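Local structure of soluble lytic transglycosylase B3 (Pseudomonas aeruginosa, 5ANZ) at residues G142-Y147 / L324-S329; V137-G142 / G337-S342. The protein probably cleaves peptidoglycan as a lytic transglycosylase in bacterial cell-wall turnover, and binds a calcium ion. All blocks are in the same frame, centred on the assembly; numbering follows the deposited sequence.

Contact 1. Residues G142-Y147 / L324-S329; sequences GMESNY and LKYNNS
The chi1 of Glu144 (-71°) sets CG beside the backbone N and anti to the carbonyl carbon, and a bend at chi2 (-65°) brings the carboxylate to the ring of Tyr326. The acid therefore meets the ring with its flank as well as its end. CG lies 3.6 Å from Tyr326 CE1, CD comes within 3.5 Å of the same atom, and OE2 reaches Tyr326 CD1 at 3.5 Å. The approach is oblique, with the carboxylate and ring planes inclined 41° to each other, so the two flat groups are not stacked. Asn327 adds a peripheral touch, its CB lying 4.5 Å from Glu144 OE2.

Across this small interface the contacts are van der Waals, and the polar ends find their partners around it. The Tyr326 ring is held by a hydrogen bond between its OH and Thr205 O and by an edge-to-face stack with Tyr241. Glu144 OE2 has a weak hydrogen bond with Tyr332 OH. Tyr326, with Ile208 and Thr211, binds N-acetyl-D-glucosamine in another structure of this protein; no sugar is bound here. Glu144 is close to that site in the lysozyme-like SLT domain, its side chain about 9 Å from that of Ile208.

Behind the glutamate the chain turns out of its helix: Asn146, whose N bonds to Gly142 O at 3.0 Å, has positive phi and is the first residue to leave the helical conformation, while one face of the Tyr147 ring packs over Gly142 CA. The contact thus joins the C-terminal part of helix 134-145 to the connection between helices 318-324 and 330-343, where Ser329 OG caps the latter through Tyr332 N; Met143 packs on helices 96-103 and 330-343.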
ATOM      1  N   GLY A 142      -0.440  -8.466  -8.879  1.00 16.47           N
ATOM      2  CA  GLY A 142      -0.956  -7.553  -9.893  1.00 18.64           C
ATOM      3  C   GLY A 142      -0.785  -6.089  -9.514  1.00 20.25           C
ATOM      4  O   GLY A 142      -0.385  -5.268 -10.341  1.00 19.96           O
ATOM      5  N   MET A 143      -1.107  -5.752  -8.265  1.00 17.28           N
ATOM      6  CA  MET A 143      -1.021  -4.367  -7.819  1.00 17.63           C
ATOM      7  C   MET A 143       0.423  -3.891  -7.665  1.00 18.80           C
ATOM      8  O   MET A 143       0.708  -2.715  -7.877  1.00 22.67           O
ATOM      9  CB  MET A 143      -1.778  -4.177  -6.489  1.00 17.71           C
ATOM     10  CG  MET A 143      -3.294  -4.237  -6.635  1.00 21.18           C
ATOM     11  SD  MET A 143      -3.961  -2.954  -7.698  1.00 24.26           S
ATOM     12  CE  MET A 143      -3.583  -1.513  -6.687  1.00 24.07           C
ATOM     13  N   GLU A 144       1.324  -4.802  -7.303  1.00 17.88           N
ATOM     14  CA  GLU A 144       2.703  -4.395  -7.025  1.00 19.92           C
ATOM     15  C   GLU A 144       3.542  -4.249  -8.278  1.00 19.62           C
ATOM     16  O   GLU A 144       4.304  -3.281  -8.389  1.00 22.25           O
ATOM     17  CB  GLU A 144       3.375  -5.383  -6.063  1.00 16.66           C
ATOM     18  CG  GLU A 144       2.815  -5.270  -4.658  1.00 18.95           C
ATOM     19  CD  GLU A 144       3.129  -3.925  -4.029  1.00 29.26           C
ATOM     20  OE1 GLU A 144       4.211  -3.377  -4.332  1.00 27.36           O
ATOM     21  OE2 GLU A 144       2.302  -3.398  -3.251  1.00 26.34           O
ATOM     22  N   SER A 145       3.420  -5.187  -9.222  1.00 17.47           N
ATOM     23  CA  SER A 145       4.283  -5.145 -10.410  1.00 20.27           C
ATOM     24  C   SER A 145       3.588  -5.590 -11.689  1.00 22.81           C
ATOM     25  O   SER A 145       4.252  -5.966 -12.652  1.00 23.27           O
ATOM     26  CB  SER A 145       5.515  -6.019 -10.186  1.00 19.74           C
ATOM     27  OG  SER A 145       5.171  -7.398 -10.138  1.00 19.65           O
ATOM     28  N   ASN A 146       2.252  -5.567 -11.710  1.00 21.76           N
ATOM     29  CA  ASN A 146       1.524  -6.090 -12.861  1.00 19.90           C
ATOM     30  C   ASN A 146       1.948  -7.527 -13.194  1.00 22.12           C
ATOM     31  O   ASN A 146       2.210  -7.859 -14.347  1.00 22.57           O
ATOM     32  CB  ASN A 146       1.731  -5.192 -14.079  1.00 24.02           C
ATOM     33  CG  ASN A 146       0.583  -5.287 -15.052  1.00 39.34           C
ATOM     34  OD1 ASN A 146      -0.573  -5.452 -14.652  1.00 38.26           O
ATOM     35  ND2 ASN A 146       0.891  -5.201 -16.340  1.00 43.51           N
ATOM     36  N   TYR A 147       2.015  -8.363 -12.164  1.00 18.22           N
ATOM     37  CA  TYR A 147       2.354  -9.779 -12.295  1.00 20.04           C
ATOM     38  C   TYR A 147       3.760  -9.956 -12.869  1.00 21.76           C
ATOM     39  O   TYR A 147       4.016 -10.884 -13.640  1.00 25.51           O
ATOM     40  CB  TYR A 147       1.321 -10.504 -13.158  1.00 21.28           C
ATOM     41  CG  TYR A 147      -0.116 -10.143 -12.816  1.00 18.34           C
ATOM     42  CD1 TYR A 147      -0.722 -10.627 -11.670  1.00 21.75           C
ATOM     43  CD2 TYR A 147      -0.878  -9.355 -13.673  1.00 18.87           C
ATOM     44  CE1 TYR A 147      -2.029 -10.315 -11.360  1.00 19.29           C
ATOM     45  CE2 TYR A 147      -2.198  -9.033 -13.369  1.00 20.99           C
ATOM     46  CZ  TYR A 147      -2.764  -9.518 -12.209  1.00 17.31           C
ATOM     47  OH  TYR A 147      -4.061  -9.191 -11.931  1.00 20.58           O
ATOM     48  N   LEU A 324      -2.763  -3.824   4.495  1.00 24.54           N
ATOM     49  CA  LEU A 324      -2.205  -2.501   4.789  1.00 24.09           C
ATOM     50  C   LEU A 324      -0.740  -2.562   5.202  1.00 30.37           C
ATOM     51  O   LEU A 324      -0.001  -1.573   5.088  1.00 28.47           O
ATOM     52  CB  LEU A 324      -3.030  -1.822   5.881  1.00 23.67           C
ATOM     53  CG  LEU A 324      -4.399  -1.302   5.464  1.00 25.31           C
ATOM     54  CD1 LEU A 324      -5.147  -0.828   6.706  1.00 27.02           C
ATOM     55  CD2 LEU A 324      -4.247  -0.164   4.491  1.00 27.47           C
ATOM     56  N   LYS A 325      -0.304  -3.719   5.686  1.00 27.77           N
ATOM     57  CA  LYS A 325       1.090  -3.855   6.083  1.00 28.22           C
ATOM     58  C   LYS A 325       1.972  -3.954   4.834  1.00 26.06           C
ATOM     59  O   LYS A 325       3.184  -3.750   4.892  1.00 31.67           O
ATOM     60  CB  LYS A 325       1.277  -5.071   6.997  1.00 28.21           C
ATOM     61  CG  LYS A 325       0.516  -4.970   8.308  1.00 37.64           C
ATOM     62  CD  LYS A 325       0.866  -6.121   9.232  1.00 50.48           C
ATOM     63  CE  LYS A 325       0.307  -5.918  10.635  1.00 54.65           C
ATOM     64  NZ  LYS A 325      -1.131  -6.281  10.734  1.00 55.49           N
ATOM     65  N   TYR A 326       1.353  -4.255   3.694  1.00 29.48           N
ATOM     66  CA  TYR A 326       2.074  -4.361   2.432  1.00 29.58           C
ATOM     67  C   TYR A 326       2.234  -2.956   1.847  1.00 32.51           C
ATOM     68  O   TYR A 326       3.308  -2.581   1.359  1.00 39.93           O
ATOM     69  CB  TYR A 326       1.335  -5.314   1.449  1.00 28.39           C
ATOM     70  CG  TYR A 326       2.247  -6.074   0.511  1.00 26.45           C
ATOM     71  CD1 TYR A 326       2.937  -5.415  -0.483  1.00 32.22           C
ATOM     72  CD2 TYR A 326       2.432  -7.458   0.632  1.00 28.83           C
ATOM     73  CE1 TYR A 326       3.787  -6.090  -1.330  1.00 36.00           C
ATOM     74  CE2 TYR A 326       3.295  -8.149  -0.223  1.00 27.22           C
ATOM     75  CZ  TYR A 326       3.963  -7.455  -1.198  1.00 33.30           C
ATOM     76  OH  TYR A 326       4.806  -8.112  -2.069  1.00 34.28           O
ATOM     77  N   ASN A 327       1.163  -2.174   1.935  1.00 28.98           N
ATOM     78  CA  ASN A 327       1.152  -0.779   1.526  1.00 29.06           C
ATOM     79  C   ASN A 327       0.072  -0.097   2.357  1.00 28.51           C
ATOM     80  O   ASN A 327      -1.104  -0.452   2.295  1.00 28.07           O
ATOM     81  CB  ASN A 327       0.906  -0.644   0.008  1.00 32.03           C
ATOM     82  CG  ASN A 327       0.760   0.807  -0.463  1.00 35.17           C
ATOM     83  OD1 ASN A 327       0.230   1.667   0.240  1.00 46.79           O
ATOM     84  ND2 ASN A 327       1.192   1.065  -1.683  1.00 41.27           N
ATOM     85  N   ASN A 328       0.498   0.871   3.161  1.00 32.14           N
ATOM     86  CA  ASN A 328      -0.383   1.491   4.135  1.00 32.94           C
ATOM     87  C   ASN A 328      -1.221   2.594   3.524  1.00 42.55           C
ATOM     88  O   ASN A 328      -1.162   3.743   3.949  1.00 52.18           O
ATOM     89  CB  ASN A 328       0.444   2.051   5.296  1.00 33.43           C
ATOM     90  CG  ASN A 328      -0.385   2.301   6.527  1.00 35.85           C
ATOM     91  OD1 ASN A 328      -1.422   1.675   6.723  1.00 42.73           O
ATOM     92  ND2 ASN A 328       0.074   3.217   7.378  1.00 48.35           N
ATOM     93  N   SER A 329      -1.978   2.235   2.497  1.00 28.04           N
ATOM     94  CA  SER A 329      -2.945   3.132   1.885  1.00 31.82           C
ATOM     95  C   SER A 329      -4.269   2.397   1.829  1.00 25.14           C
ATOM     96  O   SER A 329      -4.328   1.298   1.286  1.00 23.65           O
ATOM     97  CB  SER A 329      -2.508   3.538   0.475  1.00 32.59           C
ATOM     98  OG  SER A 329      -3.637   3.919  -0.301  1.00 34.08           O
TER

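Contact 2. Residues V137-G142 / G337-S342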
ATOM      1  N   VAL A 137      -2.879 -13.453  -3.008  1.00 16.87           N
ATOM      2  CA  VAL A 137      -1.475 -13.445  -3.464  1.00 17.44           C
ATOM      3  C   VAL A 137      -1.374 -12.889  -4.881  1.00 16.90           C
ATOM      4  O   VAL A 137      -0.552 -12.011  -5.163  1.00 16.00           O
ATOM      5  CB  VAL A 137      -0.870 -14.853  -3.415  1.00 17.07           C
ATOM      6  CG1 VAL A 137       0.554 -14.861  -3.986  1.00 19.24           C
ATOM      7  CG2 VAL A 137      -0.827 -15.367  -1.979  1.00 21.01           C
ATOM      8  N   VAL A 138      -2.225 -13.376  -5.779  1.00 15.77           N
ATOM      9  CA  VAL A 138      -2.163 -12.911  -7.154  1.00 16.16           C
ATOM     10  C   VAL A 138      -2.624 -11.450  -7.273  1.00 16.93           C
ATOM     11  O   VAL A 138      -2.082 -10.696  -8.069  1.00 15.96           O
ATOM     12  CB  VAL A 138      -2.972 -13.837  -8.093  1.00 16.49           C
ATOM     13  CG1 VAL A 138      -3.136 -13.218  -9.492  1.00 17.79           C
ATOM     14  CG2 VAL A 138      -2.258 -15.208  -8.201  1.00 17.44           C
ATOM     15  N   ALA A 139      -3.588 -11.028  -6.454  1.00 14.85           N
ATOM     16  CA  ALA A 139      -4.000  -9.633  -6.511  1.00 14.76           C
ATOM     17  C   ALA A 139      -2.871  -8.705  -6.085  1.00 17.41           C
ATOM     18  O   ALA A 139      -2.678  -7.653  -6.675  1.00 16.78           O
ATOM     19  CB  ALA A 139      -5.250  -9.402  -5.637  1.00 19.90           C
ATOM     20  N   ILE A 140      -2.135  -9.085  -5.046  1.00 16.22           N
ATOM     21  CA  ILE A 140      -1.011  -8.255  -4.591  1.00 16.57           C
ATOM     22  C   ILE A 140       0.036  -8.173  -5.714  1.00 16.41           C
ATOM     23  O   ILE A 140       0.583  -7.100  -6.005  1.00 17.54           O
ATOM     24  CB  ILE A 140      -0.380  -8.833  -3.305  1.00 15.52           C
ATOM     25  CG1 ILE A 140      -1.319  -8.685  -2.090  1.00 20.51           C
ATOM     26  CG2 ILE A 140       1.000  -8.166  -3.029  1.00 18.61           C
ATOM     27  CD1 ILE A 140      -1.336  -7.319  -1.395  1.00 25.34           C
ATOM     28  N   TRP A 141       0.304  -9.317  -6.327  1.00 14.57           N
ATOM     29  CA  TRP A 141       1.260  -9.408  -7.415  1.00 17.27           C
ATOM     30  C   TRP A 141       0.846  -8.476  -8.563  1.00 18.83           C
ATOM     31  O   TRP A 141       1.662  -7.779  -9.154  1.00 17.58           O
ATOM     32  CB  TRP A 141       1.311 -10.854  -7.895  1.00 16.12           C
ATOM     33  CG  TRP A 141       2.417 -11.264  -8.818  1.00 17.78           C
ATOM     34  CD1 TRP A 141       3.657 -10.693  -8.975  1.00 23.25           C
ATOM     35  CD2 TRP A 141       2.376 -12.393  -9.690  1.00 19.08           C
ATOM     36  NE1 TRP A 141       4.385 -11.425  -9.898  1.00 21.57           N
ATOM     37  CE2 TRP A 141       3.615 -12.464 -10.350  1.00 21.66           C
ATOM     38  CE3 TRP A 141       1.407 -13.372  -9.962  1.00 20.36           C
ATOM     39  CZ2 TRP A 141       3.907 -13.468 -11.273  1.00 22.14           C
ATOM     40  CZ3 TRP A 141       1.700 -14.370 -10.860  1.00 20.42           C
ATOM     41  CH2 TRP A 141       2.936 -14.411 -11.512  1.00 24.80           C
ATOM     42  N   GLY A 142      -0.440  -8.466  -8.879  1.00 16.47           N
ATOM     43  CA  GLY A 142      -0.956  -7.553  -9.893  1.00 18.64           C
ATOM     44  C   GLY A 142      -0.785  -6.089  -9.514  1.00 20.25           C
ATOM     45  O   GLY A 142      -0.385  -5.268 -10.341  1.00 19.96           O
ATOM     46  N   GLY A 337      -8.314  -5.947  -2.407  1.00 16.98           N
ATOM     47  CA  GLY A 337      -9.452  -6.790  -2.072  1.00 17.37           C
ATOM     48  C   GLY A 337     -10.430  -6.942  -3.227  1.00 15.93           C
ATOM     49  O   GLY A 337     -10.880  -8.043  -3.542  1.00 18.65           O
ATOM     50  N   LEU A 338     -10.764  -5.817  -3.854  1.00 16.91           N
ATOM     51  CA  LEU A 338     -11.685  -5.860  -5.001  1.00 19.04           C
ATOM     52  C   LEU A 338     -11.088  -6.578  -6.216  1.00 18.54           C
ATOM     53  O   LEU A 338     -11.806  -7.234  -6.973  1.00 18.90           O
ATOM     54  CB  LEU A 338     -12.112  -4.445  -5.408  1.00 17.97           C
ATOM     55  CG  LEU A 338     -12.967  -3.691  -4.383  1.00 22.09           C
ATOM     56  CD1 LEU A 338     -13.081  -2.227  -4.781  1.00 22.37           C
ATOM     57  CD2 LEU A 338     -14.362  -4.331  -4.248  1.00 22.40           C
ATOM     58  N   LEU A 339      -9.778  -6.456  -6.418  1.00 15.76           N
ATOM     59  CA  LEU A 339      -9.150  -7.192  -7.512  1.00 16.92           C
ATOM     60  C   LEU A 339      -9.219  -8.703  -7.250  1.00 17.43           C
ATOM     61  O   LEU A 339      -9.551  -9.492  -8.138  1.00 17.33           O
ATOM     62  CB  LEU A 339      -7.696  -6.756  -7.699  1.00 15.69           C
ATOM     63  CG  LEU A 339      -6.942  -7.459  -8.824  1.00 16.72           C
ATOM     64  CD1 LEU A 339      -7.631  -7.285 -10.188  1.00 20.09           C
ATOM     65  CD2 LEU A 339      -5.520  -6.902  -8.878  1.00 17.44           C
ATOM     66  N   ALA A 340      -8.889  -9.107  -6.023  1.00 16.16           N
ATOM     67  CA  ALA A 340      -8.988 -10.521  -5.671  1.00 16.45           C
ATOM     68  C   ALA A 340     -10.409 -11.012  -5.885  1.00 20.37           C
ATOM     69  O   ALA A 340     -10.623 -12.066  -6.473  1.00 21.48           O
ATOM     70  CB  ALA A 340      -8.564 -10.737  -4.224  1.00 19.21           C
ATOM     71  N   ASP A 341     -11.388 -10.221  -5.439  1.00 18.66           N
ATOM     72  CA  ASP A 341     -12.795 -10.592  -5.674  1.00 18.71           C
ATOM     73  C   ASP A 341     -13.142 -10.690  -7.166  1.00 18.86           C
ATOM     74  O   ASP A 341     -13.922 -11.545  -7.595  1.00 22.64           O
ATOM     75  CB  ASP A 341     -13.731  -9.558  -5.036  1.00 21.68           C
ATOM     76  CG  ASP A 341     -13.708  -9.580  -3.513  1.00 29.30           C
ATOM     77  OD1 ASP A 341     -13.085 -10.487  -2.919  1.00 27.06           O
ATOM     78  OD2 ASP A 341     -14.368  -8.691  -2.917  1.00 27.64           O
ATOM     79  N   SER A 342     -12.583  -9.777  -7.951  1.00 20.01           N
ATOM     80  CA  SER A 342     -12.872  -9.728  -9.386  1.00 19.07           C
ATOM     81  C   SER A 342     -12.465 -10.998 -10.125  1.00 21.40           C
ATOM     82  O   SER A 342     -13.056 -11.364 -11.132  1.00 21.81           O
ATOM     83  CB  SER A 342     -12.163  -8.536 -10.028  1.00 19.52           C
ATOM     84  OG  SER A 342     -12.613  -7.301  -9.506  0.67 23.30           O
TER
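Ala139 fits against Leu339 and Ala340 in an apolar contact between two helices that pass very close together, the CA atoms of Ala139 and Ala340 being 5.1 Å apart. The small methyl groups make this approach possible: Ala139 CB lies 3.8 Å from Ala340 CB and 3.7 Å from the backbone N of Ala340. Leu339 meets the same Ala139 methyl from roughly a right angle to Ala340. With CG anti to the backbone N (chi1 -180°), the leucine extends toward helix 134-145, placing CG 4.1 Å from Ala139 CB and resting the CD2 methyl against the alanine's backbone, 3.7 Å from Ala139 O.

Between the two segments there is no polar contact; their hydrogen bonds run along each helix or to other parts of the chain. In 137-142 the main chain keeps its regular bonds, Gly142 N to Val138 O among them. In 337-342 the carbonyl of Leu338 accepts two donors from one residue: Ser342 N supplies the ordinary helical bond, and Ser342 OG folds back at 2.7 Å, tilted 34° from the carbonyl plane. Both bonds grip Leu338 O, from opposite faces of its plane, and the second ties the serine hydroxyl back to its own helix.

The arrangement is the close packing of two helices in the interior of the SLT domain. Helix 106-118 adjoins both, receiving Val138 and Trp141 from one and Leu339 and Ser342 from the other. Helix 231-244 packs on helix 134-145 through Val137, Ile140 and Trp141, whose NE1 is hydrogen-bonded to Gln204 OE1, and Phe343 extends the interface beyond Ala139.

Helix 134-145 serves both contacts, and Gly142 belongs to a segment of each. Contact 2 is a buried helix-helix interface of alanine and leucine side chains, whereas contact 1, centred 9 Å away, is a surface meeting of an acid and an aromatic ring at a sugar-binding residue. Their second partners follow one another in the chain, the connection 324-329 leading into helix 330-343. The two sites also touch directly: Tyr326 CZ packs on Ile140 CG2 at 3.6 Å, and Tyr147 N probably bonds to Trp141 O. The contact at the helix's end thus involves a carboxylate, whereas the one farther back is apolar.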